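Local coordinates for protein clan CA, family C40, NlpC/P60 superfamily cysteine peptidase (Trichomonas vaginalis, PDB 6BIO) that probably works as an NlpC/P60-family cysteine peptidase that hydrolyses bacterial peptidoglycan, at residues A[181-186]-A[197-202]; A[220-225]-A[238-243]. One frame throughout, in Å; residues are numbered along the deposited sequence.

Both contacts lie in the papain-like NlpC/P60 part of the chain, about 11 Å apart between centres, and both are largely buried. Interaction 1 ties the start of helix 182-191 to the loop that leads into helix 201-204; its chemistry is mostly polar, built on one ion pair, a helix cap and a water, with a pair of methionines at its far end. Interaction 2 pairs the neighbouring strands 222-225 and 237-243 by backbone hydrogen bonds, with mainly apolar side chains on both faces of the sheet. The two meet directly: M186 lays its sulfur on G239 and M240, and C182 and S183 pack on V238, so the helix of interaction 1 sits on the sheet of interaction 2.

Interaction 1 (A[181-186]-A[197-202]); sequences DCSGLM and MHRTAD
R199 reaches D181 from the opposite direction, its guanidinium turned 78° against the carboxylate. With CG anti to the backbone N (chi1 175°) and a bend at chi2, the arginine chain brings its flat end up to the start of helix 182-191. R199 NH1 and NH2 share OD1 of D181, and R199 NH2 also meets D181 OD2 at 3.2 Å; every one of these bonds is weak, but together they make a salt bridge. D181 is the N-cap, and an aspartate suits the place because its OD1 also accepts from G184 N at 2.8 Å. G184 has no side chain, so the guanidinium lies flat on it, with G184 CA 3.5 Å above the centre of the plane. S183 OG comes instead to the guanidinium edge, 2.9 Å from R199 NH1, and a water whose oxygen lies 3.0 Å from S183 OG also accepts from A201 N. At the far end M197 SD touches M186 CB at 3.7 Å, two flexible apolar chains filling buried ground. Y49, at the end of strand 46-49 in the ten-stranded sheet, makes a cation-pi contact with R199, and G173 N binds D181 OD2. C182, at the helix start, touches H237, consistent with the papain-like cysteine-histidine layout of clan CA. Positive charge and the helix N-terminus both converge on D181, which would probably hold its carboxylate ionised and the loop fixed to the helix start.

Interaction 2 (A[220-225]-A[238-243]); sequences GDIITF and VGMYVG
V238 sets CG1 between its backbone N and carbonyl carbon (chi1 62°), which swings CG2 across to the partner strand, 4.0 Å from I222 CB and 3.9 Å from T224 CG2. M240 runs extended through chi1 and chi2 and bends at chi3 (-64°), laying CG 3.8 Å from G220 CA, with SD close by, while its CE turns back to approach I222 CG2 loosely. I222, T224, V238 and M240 share one face of the sheet, and M186 of helix 182-191 packs on I222, V238 and M240, an apolar surface suited to a helix. The backbones form an antiparallel beta hairpin in the middle of the six-stranded sheet of the papain-like fold. I223 and G239 are its hydrogen-bonded pair: I223 N reaches G239 O at 2.8 Å and G239 N returns to I223 O at 3.0 Å. Beyond them Y241 N binds D221 O at 2.8 Å, and G220 N gives a fairly straight bond to Y241 O at 2.9 Å; the backbone angles of G220 would press any CB against the preceding carbonyl oxygen, so glycine is required there. The carboxylate of D221 turns to R274, W276 and L218 N, and the T224 hydroxyl to D205 and T271 N, so both buried polar ends have partners. On the face of I223, the F225 ring presents its edge to G239, whose bare backbone lets it approach, with CE2 4.2 Å from G239 N. I223 CD1 leans on Y241 CB, while the Y241 hydroxyl bonds G245 N just past V242 and G243, which form a classic beta bulge against strand 246-251.

Interaction 1 (A[181-186]-A[197-202])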
ATOM      1  N   ASP A 181     -13.038  -9.647  -3.571  1.00  7.52           N
ATOM      2  CA  ASP A 181     -12.859 -11.067  -3.303  1.00  7.74           C
ATOM      3  C   ASP A 181     -11.788 -11.223  -2.233  1.00  6.97           C
ATOM      4  O   ASP A 181     -11.276 -10.255  -1.679  1.00  7.11           O
ATOM      5  CB  ASP A 181     -12.611 -11.889  -4.574  1.00  7.59           C
ATOM      6  CG  ASP A 181     -11.293 -11.623  -5.251  1.00  9.14           C
ATOM      7  OD1 ASP A 181     -10.393 -11.062  -4.636  1.00  8.23           O
ATOM      8  OD2 ASP A 181     -11.193 -11.996  -6.447  1.00 11.93           O
ATOM      9  N   CYS A 182     -11.494 -12.473  -1.871  1.00  7.46           N
ATOM     10  CA  CYS A 182     -10.706 -12.694  -0.658  1.00  7.30           C
ATOM     11  C   CYS A 182      -9.307 -12.104  -0.786  1.00  6.89           C
ATOM     12  O   CYS A 182      -8.819 -11.430   0.135  1.00  6.55           O
ATOM     13  CB  CYS A 182     -10.647 -14.185  -0.323  1.00  8.60           C
ATOM     14  SG  CYS A 182      -9.871 -15.308  -1.516  1.00 11.00           S
ATOM     15  N   SER A 183      -8.657 -12.361  -1.915  1.00  6.71           N
ATOM     16  CA  SER A 183      -7.287 -11.894  -2.135  1.00  6.45           C
ATOM     17  C   SER A 183      -7.239 -10.421  -2.541  1.00  6.32           C
ATOM     18  O   SER A 183      -6.276  -9.730  -2.219  1.00  6.66           O
ATOM     19  CB  SER A 183      -6.647 -12.810  -3.198  1.00  6.43           C
ATOM     20  OG  SER A 183      -7.565 -12.856  -4.278  1.00  6.83           O
ATOM     21  N   GLY A 184      -8.297  -9.918  -3.159  1.00  6.54           N
ATOM     22  CA  GLY A 184      -8.339  -8.493  -3.482  1.00  6.59           C
ATOM     23  C   GLY A 184      -8.414  -7.625  -2.249  1.00  7.07           C
ATOM     24  O   GLY A 184      -7.822  -6.549  -2.193  1.00  6.98           O
ATOM     25  N   LEU A 185      -9.129  -8.087  -1.231  1.00  6.28           N
ATOM     26  CA  LEU A 185      -9.171  -7.378   0.032  1.00  6.63           C
ATOM     27  C   LEU A 185      -7.781  -7.255   0.633  1.00  6.03           C
ATOM     28  O   LEU A 185      -7.421  -6.200   1.172  1.00  6.08           O
ATOM     29  CB  LEU A 185     -10.150  -8.099   0.987  1.00  5.86           C
ATOM     30  CG  LEU A 185     -10.332  -7.464   2.361  1.00  6.72           C
ATOM     31  CD1 LEU A 185     -10.967  -6.058   2.269  1.00  8.13           C
ATOM     32  CD2 LEU A 185     -11.180  -8.340   3.243  1.00  8.07           C
ATOM     33  N   MET A 186      -6.971  -8.331   0.574  1.00  5.72           N
ATOM     34  CA  MET A 186      -5.628  -8.290   1.152  1.00  5.63           C
ATOM     35  C   MET A 186      -4.760  -7.318   0.390  1.00  4.73           C
ATOM     36  O   MET A 186      -4.063  -6.503   0.999  1.00  5.42           O
ATOM     37  CB  MET A 186      -4.999  -9.677   1.110  1.00  4.96           C
ATOM     38  CG  MET A 186      -5.775 -10.839   1.742  1.00  6.16           C
ATOM     39  SD  MET A 186      -6.118 -10.729   3.532  1.00  7.06           S
ATOM     40  CE  MET A 186      -7.685  -9.833   3.506  1.00  7.43           C
ATOM     41  N   MET A 197       1.655  -6.539  -2.313  1.00  6.41           N
ATOM     42  CA  MET A 197       1.577  -7.987  -2.414  1.00  7.19           C
ATOM     43  C   MET A 197       0.896  -8.291  -3.726  1.00  6.64           C
ATOM     44  O   MET A 197       0.192  -7.444  -4.275  1.00  6.40           O
ATOM     45  CB  MET A 197       0.879  -8.691  -1.283  1.00  9.81           C
ATOM     46  CG  MET A 197      -0.547  -8.328  -1.124  1.00  9.33           C
ATOM     47  SD  MET A 197      -1.494  -9.330   0.119  1.00  8.08           S
ATOM     48  CE  MET A 197      -0.638  -8.907   1.584  1.00  8.28           C
ATOM     49  N   HIS A 198       1.070  -9.532  -4.202  1.00  7.01           N
ATOM     50  CA  HIS A 198       0.441  -9.972  -5.431  1.00  6.64           C
ATOM     51  C   HIS A 198      -1.055 -10.142  -5.227  1.00  6.66           C
ATOM     52  O   HIS A 198      -1.586 -10.036  -4.117  1.00  7.52           O
ATOM     53  CB  HIS A 198       1.117 -11.253  -5.932  1.00  7.09           C
ATOM     54  CG  HIS A 198       2.446 -10.990  -6.566  1.00  7.55           C
ATOM     55  ND1 HIS A 198       2.575 -10.446  -7.828  1.00  8.83           N
ATOM     56  CD2 HIS A 198       3.710 -11.129  -6.082  1.00  8.99           C
ATOM     57  CE1 HIS A 198       3.853 -10.287  -8.105  1.00  8.37           C
ATOM     58  NE2 HIS A 198       4.563 -10.698  -7.072  1.00  8.86           N
ATOM     59  N   ARG A 199      -1.744 -10.362  -6.330  1.00  6.42           N
ATOM     60  CA  ARG A 199      -3.196 -10.262  -6.352  1.00  6.03           C
ATOM     61  C   ARG A 199      -3.929 -11.521  -5.924  1.00  7.07           C
ATOM     62  O   ARG A 199      -5.041 -11.395  -5.382  1.00  7.70           O
ATOM     63  CB  ARG A 199      -3.644  -9.834  -7.749  1.00  6.66           C
ATOM     64  CG  ARG A 199      -5.140  -9.788  -8.002  1.00  6.76           C
ATOM     65  CD  ARG A 199      -5.858  -8.824  -7.065  1.00  6.65           C
ATOM     66  NE  ARG A 199      -7.297  -8.749  -7.332  1.00  6.93           N
ATOM     67  CZ  ARG A 199      -8.188  -9.605  -6.868  1.00  7.28           C
ATOM     68  NH1 ARG A 199      -7.796 -10.690  -6.227  1.00  7.41           N
ATOM     69  NH2 ARG A 199      -9.454  -9.400  -7.148  1.00  7.41           N
ATOM     70  N   THR A 200      -3.400 -12.707  -6.184  1.00  7.34           N
ATOM     71  CA  THR A 200      -4.144 -13.941  -5.947  1.00  7.75           C
ATOM     72  C   THR A 200      -3.577 -14.678  -4.727  1.00  7.02           C
ATOM     73  O   THR A 200      -2.375 -14.598  -4.411  1.00  7.23           O
ATOM     74  CB  THR A 200      -4.160 -14.820  -7.199  1.00 10.51           C
ATOM     75  OG1 THR A 200      -2.833 -15.168  -7.563  1.00 11.40           O
ATOM     76  CG2 THR A 200      -4.786 -14.096  -8.346  1.00 12.00           C
ATOM     77  N   ALA A 201      -4.449 -15.468  -4.092  1.00  7.16           N
ATOM     78  CA  ALA A 201      -4.087 -16.120  -2.852  1.00  7.49           C
ATOM     79  C   ALA A 201      -2.913 -17.057  -3.056  1.00  6.95           C
ATOM     80  O   ALA A 201      -2.052 -17.162  -2.196  1.00  7.58           O
ATOM     81  CB  ALA A 201      -5.266 -16.903  -2.275  1.00  8.67           C
ATOM     82  N   ASP A 202      -2.886 -17.784  -4.185  1.00  7.50           N
ATOM     83  CA  ASP A 202      -1.812 -18.746  -4.390  1.00  9.33           C
ATOM     84  C   ASP A 202      -0.443 -18.114  -4.595  1.00  9.09           C
ATOM     85  O   ASP A 202       0.569 -18.799  -4.475  1.00 10.46           O
ATOM     86  CB  ASP A 202      -2.142 -19.680  -5.552  1.00 11.66           C
ATOM     87  CG  ASP A 202      -2.383 -18.966  -6.877  1.00 15.54           C
ATOM     88  OD1 ASP A 202      -2.515 -17.737  -6.939  1.00 16.20           O
ATOM     89  OD2 ASP A 202      -2.551 -19.663  -7.891  1.00 18.51           O
TER
HETATM   90  O   HOH W   1      -7.403 -15.666  -5.312  1.00  5.64           O

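Interaction 2 (A[220-225]-A[238-243])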
ATOM      1  N   GLY A 220      -2.709  -8.282  11.121  1.00  8.40           N
ATOM      2  CA  GLY A 220      -2.145  -7.907   9.853  1.00  7.48           C
ATOM      3  C   GLY A 220      -1.464  -9.033   9.110  1.00  7.32           C
ATOM      4  O   GLY A 220      -1.237  -8.910   7.898  1.00  7.45           O
ATOM      5  N   ASP A 221      -1.108 -10.115   9.798  1.00  7.32           N
ATOM      6  CA  ASP A 221      -0.602 -11.290   9.103  1.00  7.80           C
ATOM      7  C   ASP A 221      -1.735 -11.852   8.258  1.00  8.38           C
ATOM      8  O   ASP A 221      -2.901 -11.798   8.637  1.00  8.59           O
ATOM      9  CB  ASP A 221      -0.120 -12.367  10.096  1.00  7.88           C
ATOM     10  CG  ASP A 221       1.085 -11.927  10.926  1.00  8.33           C
ATOM     11  OD1 ASP A 221       1.735 -10.923  10.559  1.00  9.22           O
ATOM     12  OD2 ASP A 221       1.400 -12.678  11.912  1.00  9.31           O
ATOM     13  N   ILE A 222      -1.390 -12.382   7.093  1.00  7.04           N
ATOM     14  CA  ILE A 222      -2.366 -13.078   6.256  1.00  7.04           C
ATOM     15  C   ILE A 222      -2.204 -14.577   6.436  1.00  6.58           C
ATOM     16  O   ILE A 222      -1.146 -15.074   6.816  1.00  7.71           O
ATOM     17  CB  ILE A 222      -2.337 -12.673   4.775  1.00  7.51           C
ATOM     18  CG1 ILE A 222      -1.079 -13.136   4.068  1.00  9.17           C
ATOM     19  CG2 ILE A 222      -2.574 -11.138   4.657  1.00  8.30           C
ATOM     20  CD1 ILE A 222      -1.130 -12.952   2.592  1.00 10.95           C
ATOM     21  N   ILE A 223      -3.322 -15.279   6.283  1.00  7.56           N
ATOM     22  CA  ILE A 223      -3.397 -16.728   6.402  1.00  7.36           C
ATOM     23  C   ILE A 223      -3.978 -17.253   5.107  1.00  7.14           C
ATOM     24  O   ILE A 223      -5.082 -16.858   4.729  1.00  7.51           O
ATOM     25  CB  ILE A 223      -4.313 -17.138   7.558  1.00  8.54           C
ATOM     26  CG1 ILE A 223      -4.024 -16.374   8.853  1.00 10.08           C
ATOM     27  CG2 ILE A 223      -4.222 -18.624   7.774  1.00  9.07           C
ATOM     28  CD1 ILE A 223      -5.267 -16.293   9.748  1.00 11.43           C
ATOM     29  N   THR A 224      -3.233 -18.115   4.405  1.00  6.98           N
ATOM     30  CA  THR A 224      -3.765 -18.743   3.204  1.00  6.98           C
ATOM     31  C   THR A 224      -4.283 -20.137   3.535  1.00  6.98           C
ATOM     32  O   THR A 224      -3.854 -20.763   4.514  1.00  7.88           O
ATOM     33  CB  THR A 224      -2.708 -18.805   2.107  1.00  7.71           C
ATOM     34  OG1 THR A 224      -1.600 -19.565   2.585  1.00  8.68           O
ATOM     35  CG2 THR A 224      -2.278 -17.390   1.718  1.00  8.45           C
ATOM     36  N   PHE A 225      -5.237 -20.607   2.731  1.00  7.68           N
ATOM     37  CA  PHE A 225      -5.941 -21.850   2.981  1.00  7.80           C
ATOM     38  C   PHE A 225      -6.134 -22.615   1.676  1.00  7.85           C
ATOM     39  O   PHE A 225      -6.222 -22.046   0.583  1.00  8.24           O
ATOM     40  CB  PHE A 225      -7.335 -21.605   3.581  1.00  7.22           C
ATOM     41  CG  PHE A 225      -7.358 -20.786   4.878  1.00  8.43           C
ATOM     42  CD1 PHE A 225      -7.250 -21.422   6.112  1.00  9.40           C
ATOM     43  CD2 PHE A 225      -7.506 -19.397   4.867  1.00  8.89           C
ATOM     44  CE1 PHE A 225      -7.319 -20.683   7.308  1.00 10.37           C
ATOM     45  CE2 PHE A 225      -7.585 -18.694   6.040  1.00  9.10           C
ATOM     46  CZ  PHE A 225      -7.488 -19.324   7.252  1.00 10.79           C
ATOM     47  N   VAL A 238      -7.766 -16.839   1.331  1.00  6.16           N
ATOM     48  CA  VAL A 238      -6.884 -16.067   2.204  1.00  5.85           C
ATOM     49  C   VAL A 238      -7.738 -15.167   3.067  1.00  6.23           C
ATOM     50  O   VAL A 238      -8.809 -14.729   2.642  1.00  6.54           O
ATOM     51  CB  VAL A 238      -5.869 -15.244   1.370  1.00  6.05           C
ATOM     52  CG1 VAL A 238      -6.579 -14.243   0.470  1.00  7.01           C
ATOM     53  CG2 VAL A 238      -4.826 -14.547   2.248  1.00  6.63           C
ATOM     54  N   GLY A 239      -7.253 -14.869   4.277  1.00  7.19           N
ATOM     55  CA  GLY A 239      -7.842 -13.862   5.143  1.00  7.24           C
ATOM     56  C   GLY A 239      -6.762 -13.209   5.979  1.00  7.14           C
ATOM     57  O   GLY A 239      -5.608 -13.616   5.934  1.00  7.47           O
ATOM     58  N   MET A 240      -7.135 -12.162   6.721  1.00  6.89           N
ATOM     59  CA  MET A 240      -6.172 -11.384   7.508  1.00  6.86           C
ATOM     60  C   MET A 240      -6.487 -11.537   8.995  1.00  7.54           C
ATOM     61  O   MET A 240      -7.602 -11.252   9.425  1.00  7.33           O
ATOM     62  CB  MET A 240      -6.214  -9.894   7.146  1.00  7.22           C
ATOM     63  CG  MET A 240      -5.161  -9.106   7.854  1.00  8.17           C
ATOM     64  SD  MET A 240      -5.165  -7.363   7.476  1.00  8.92           S
ATOM     65  CE  MET A 240      -4.767  -7.382   5.739  1.00  9.37           C
ATOM     66  N   TYR A 241      -5.500 -11.967   9.771  1.00  7.48           N
ATOM     67  CA  TYR A 241      -5.669 -12.070  11.214  1.00  8.33           C
ATOM     68  C   TYR A 241      -5.887 -10.673  11.780  1.00  8.46           C
ATOM     69  O   TYR A 241      -5.180  -9.732  11.411  1.00  9.22           O
ATOM     70  CB  TYR A 241      -4.428 -12.727  11.835  1.00  9.58           C
ATOM     71  CG  TYR A 241      -4.652 -13.113  13.275  1.00 10.42           C
ATOM     72  CD1 TYR A 241      -5.480 -14.184  13.598  1.00 10.90           C
ATOM     73  CD2 TYR A 241      -4.031 -12.437  14.288  1.00 11.35           C
ATOM     74  CE1 TYR A 241      -5.709 -14.532  14.909  1.00 12.60           C
ATOM     75  CE2 TYR A 241      -4.265 -12.766  15.610  1.00 13.13           C
ATOM     76  CZ  TYR A 241      -5.106 -13.830  15.917  1.00 13.78           C
ATOM     77  OH  TYR A 241      -5.357 -14.194  17.249  1.00 16.14           O
ATOM     78  N   VAL A 242      -6.826 -10.550  12.719  1.00  9.77           N
ATOM     79  CA  VAL A 242      -7.096  -9.261  13.334  1.00 11.71           C
ATOM     80  C   VAL A 242      -7.089  -9.330  14.857  1.00 15.08           C
ATOM     81  O   VAL A 242      -7.505  -8.381  15.526  1.00 17.49           O
ATOM     82  CB  VAL A 242      -8.406  -8.647  12.818  1.00 12.00           C
ATOM     83  CG1 VAL A 242      -8.293  -8.364  11.320  1.00 12.46           C
ATOM     84  CG2 VAL A 242      -9.592  -9.539  13.109  1.00 13.33           C
ATOM     85  N   GLY A 243      -6.605 -10.429  15.416  1.00 15.39           N
ATOM     86  CA  GLY A 243      -6.473 -10.571  16.854  1.00 16.87           C
ATOM     87  C   GLY A 243      -7.646 -11.298  17.468  1.00 17.48           C
ATOM     88  O   GLY A 243      -8.690 -11.503  16.853  1.00 16.52           O
TER